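Local structure of histone acetyltransferase HPA2 and related acetyltransferases (Corynebacterium glutamicum ATCC 13032, 2QEC) at residues 146-151 with 173-178. The protein probably transfers an acyl group, most likely acetyl from acetyl-CoA, as a member of the GCN5-related N-acetyltransferase family. The protein carries 1 engineered substitution. Residues are numbered along the deposited sequence; the frame is centred on the assembly and turned at random.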
loop_
_atom_site.group_PDB
_atom_site.type_symbol
_atom_site.label_atom_id
_atom_site.label_comp_id
_atom_site.label_asym_id
_atom_site.label_seq_id
_atom_site.Cartn_x
_atom_site.Cartn_y
_atom_site.Cartn_z
ATOM N N LEU A 146 16.387 -7.507 15.964
ATOM C CA LEU A 146 14.982 -7.136 16.234
ATOM C C LEU A 146 14.053 -7.285 15.057
ATOM O O LEU A 146 12.977 -7.863 15.167
ATOM C CB LEU A 146 14.900 -5.721 16.810
ATOM C CG LEU A 146 15.459 -5.618 18.235
ATOM C CD1 LEU A 146 15.756 -4.212 18.579
ATOM C CD2 LEU A 146 14.498 -6.216 19.245
ATOM N N LEU A 147 14.463 -6.745 13.920
ATOM C CA LEU A 147 13.685 -6.892 12.709
ATOM C C LEU A 147 13.497 -8.324 12.242
ATOM O O LEU A 147 12.412 -8.680 11.838
ATOM C CB LEU A 147 14.294 -6.058 11.591
ATOM C CG LEU A 147 13.709 -4.642 11.704
ATOM C CD1 LEU A 147 14.802 -3.665 11.437
ATOM C CD2 LEU A 147 12.505 -4.567 10.763
ATOM N N ASN A 148 14.572 -9.099 12.237
ATOM C CA ASN A 148 14.494 -10.508 11.898
ATOM C C ASN A 148 13.518 -11.290 12.794
ATOM O O ASN A 148 12.697 -12.058 12.286
ATOM C CB ASN A 148 15.895 -11.132 11.882
ATOM C CG ASN A 148 16.723 -10.694 10.648
ATOM O OD1 ASN A 148 16.183 -10.246 9.646
ATOM N ND2 ASN A 148 18.028 -10.864 10.724
ATOM N N HIS A 149 13.539 -11.019 14.086
ATOM C CA HIS A 149 12.596 -11.611 15.048
ATOM C C HIS A 149 11.148 -11.271 14.672
ATOM O O HIS A 149 10.249 -12.132 14.606
ATOM C CB HIS A 149 12.978 -11.163 16.512
ATOM C CG HIS A 149 12.200 -11.889 17.571
ATOM N ND1 HIS A 149 12.559 -13.139 18.009
ATOM C CD2 HIS A 149 10.977 -11.645 18.102
ATOM C CE1 HIS A 149 11.652 -13.584 18.859
ATOM N NE2 HIS A 149 10.676 -12.699 18.927
ATOM N N GLY A 150 10.913 -10.016 14.332
ATOM C CA GLY A 150 9.534 -9.560 14.128
ATOM C C GLY A 150 9.039 -10.028 12.799
ATOM O O GLY A 150 7.813 -10.305 12.599
ATOM N N ILE A 151 9.969 -10.061 11.845
ATOM C CA ILE A 151 9.612 -10.595 10.503
ATOM C C ILE A 151 9.279 -12.066 10.569
ATOM O O ILE A 151 8.297 -12.494 9.986
ATOM C CB ILE A 151 10.702 -10.311 9.485
ATOM C CG1 ILE A 151 10.740 -8.810 9.224
ATOM C CG2 ILE A 151 10.409 -11.049 8.098
ATOM C CD1 ILE A 151 11.981 -8.315 8.621
ATOM N N ASN A 173 14.222 -2.403 2.468
ATOM C CA ASN A 173 14.101 -2.948 1.120
ATOM C C ASN A 173 14.835 -4.282 0.938
ATOM O O ASN A 173 14.336 -5.175 0.278
ATOM C CB ASN A 173 14.582 -1.914 0.095
ATOM C CG ASN A 173 14.274 -2.290 -1.343
ATOM O OD1 ASN A 173 15.164 -2.268 -2.168
ATOM N ND2 ASN A 173 13.009 -2.554 -1.671
ATOM N N ARG A 174 16.020 -4.423 1.513
ATOM C CA ARG A 174 16.744 -5.702 1.438
ATOM C C ARG A 174 16.049 -6.831 2.242
ATOM O O ARG A 174 16.250 -8.010 1.959
ATOM C CB ARG A 174 18.197 -5.514 1.880
ATOM C CG ARG A 174 19.056 -4.781 0.809
ATOM C CD ARG A 174 20.531 -4.841 1.123
ATOM N NE ARG A 174 20.835 -4.218 2.413
ATOM C CZ ARG A 174 21.052 -2.913 2.607
ATOM N NH1 ARG A 174 20.994 -2.044 1.592
ATOM N NH2 ARG A 174 21.324 -2.472 3.834
ATOM N N LEU A 175 15.228 -6.461 3.228
ATOM C CA LEU A 175 14.430 -7.422 3.999
ATOM C C LEU A 175 13.056 -7.697 3.422
ATOM O O LEU A 175 12.252 -8.384 4.058
ATOM C CB LEU A 175 14.285 -6.919 5.442
ATOM C CG LEU A 175 15.596 -6.768 6.179
ATOM C CD1 LEU A 175 15.392 -5.938 7.442
ATOM C CD2 LEU A 175 16.153 -8.133 6.523
ATOM N N GLY A 176 12.800 -7.212 2.210
ATOM C CA GLY A 176 11.542 -7.464 1.513
ATOM C C GLY A 176 10.472 -6.387 1.570
ATOM O O GLY A 176 9.386 -6.608 1.067
ATOM N N PHE A 177 10.743 -5.236 2.183
ATOM C CA PHE A 177 9.816 -4.083 2.106
ATOM C C PHE A 177 9.909 -3.340 0.779
ATOM O O PHE A 177 10.998 -3.043 0.293
ATOM C CB PHE A 177 10.087 -3.095 3.238
ATOM C CG PHE A 177 9.741 -3.614 4.600
ATOM C CD1 PHE A 177 10.584 -4.510 5.261
ATOM C CD2 PHE A 177 8.567 -3.233 5.214
ATOM C CE1 PHE A 177 10.265 -4.990 6.509
ATOM C CE2 PHE A 177 8.246 -3.674 6.464
ATOM C CZ PHE A 177 9.107 -4.582 7.121
ATOM N N VAL A 178 8.763 -3.010 0.186
ATOM C CA VAL A 178 8.746 -2.168 -1.016
ATOM C C VAL A 178 8.254 -0.754 -0.643
ATOM O O VAL A 178 7.528 -0.598 0.345
ATOM C CB VAL A 178 7.854 -2.734 -2.150
ATOM C CG1 VAL A 178 8.326 -4.105 -2.592
ATOM C CG2 VAL A 178 6.412 -2.742 -1.758
#
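Leu147, Asn148 and Ile151, on one flank of helix 142-154, meet the turn that ends helix 166-174, the backbones coming nearest at Asn148 and Leu175, whose CA atoms stand 8.5 Å apart. No hydrogen bond spans that gap; side chains fill it, and apolar ones suit such a joint, Leu147 and Phe177 buried, Ile151 and Leu175 partly exposed. Leu175 reaches across, and both methyls and CB find partners. Its CD1 lies 4.3 Å from CB of Leu147. Its CB lies 4.2 Å from CD1 of Ile151. Its CD2 is 3.8 Å from OD1 of Asn148, a plain van der Waals approach at the exposed margin, where a polar amide is suited to solvent. Ile151 also crosses Leu175 at about a right angle. With CG1 anti to the carbonyl carbon (chi1 -69°), its extended arm carries CD1 to the edge of the Phe177 ring, 4.3 Å from CE1 and near the ring plane. The turn that presents Leu175 and Phe177 is a Schellman motif: Gly176 is its C' residue, at positive phi, backbone angles that call for glycine because of the carbonyl O of Leu175. Asn173 ND2 donates to O of Phe177 at 2.9 Å, nearly straight and in the carbonyl plane, bridging the helix end and the chain that leaves it. Such helix-to-turn packing belongs to the C-terminal half of the GNAT fold. Beneath it runs the central sheet: Phe177 rests on Ile159 and Leu161 of strand 159-163 and on Met195 of strand 192-197, Ile151 touches Ile159 and Lys197, and Val178 begins strand 178-183 by pairing with Trp196.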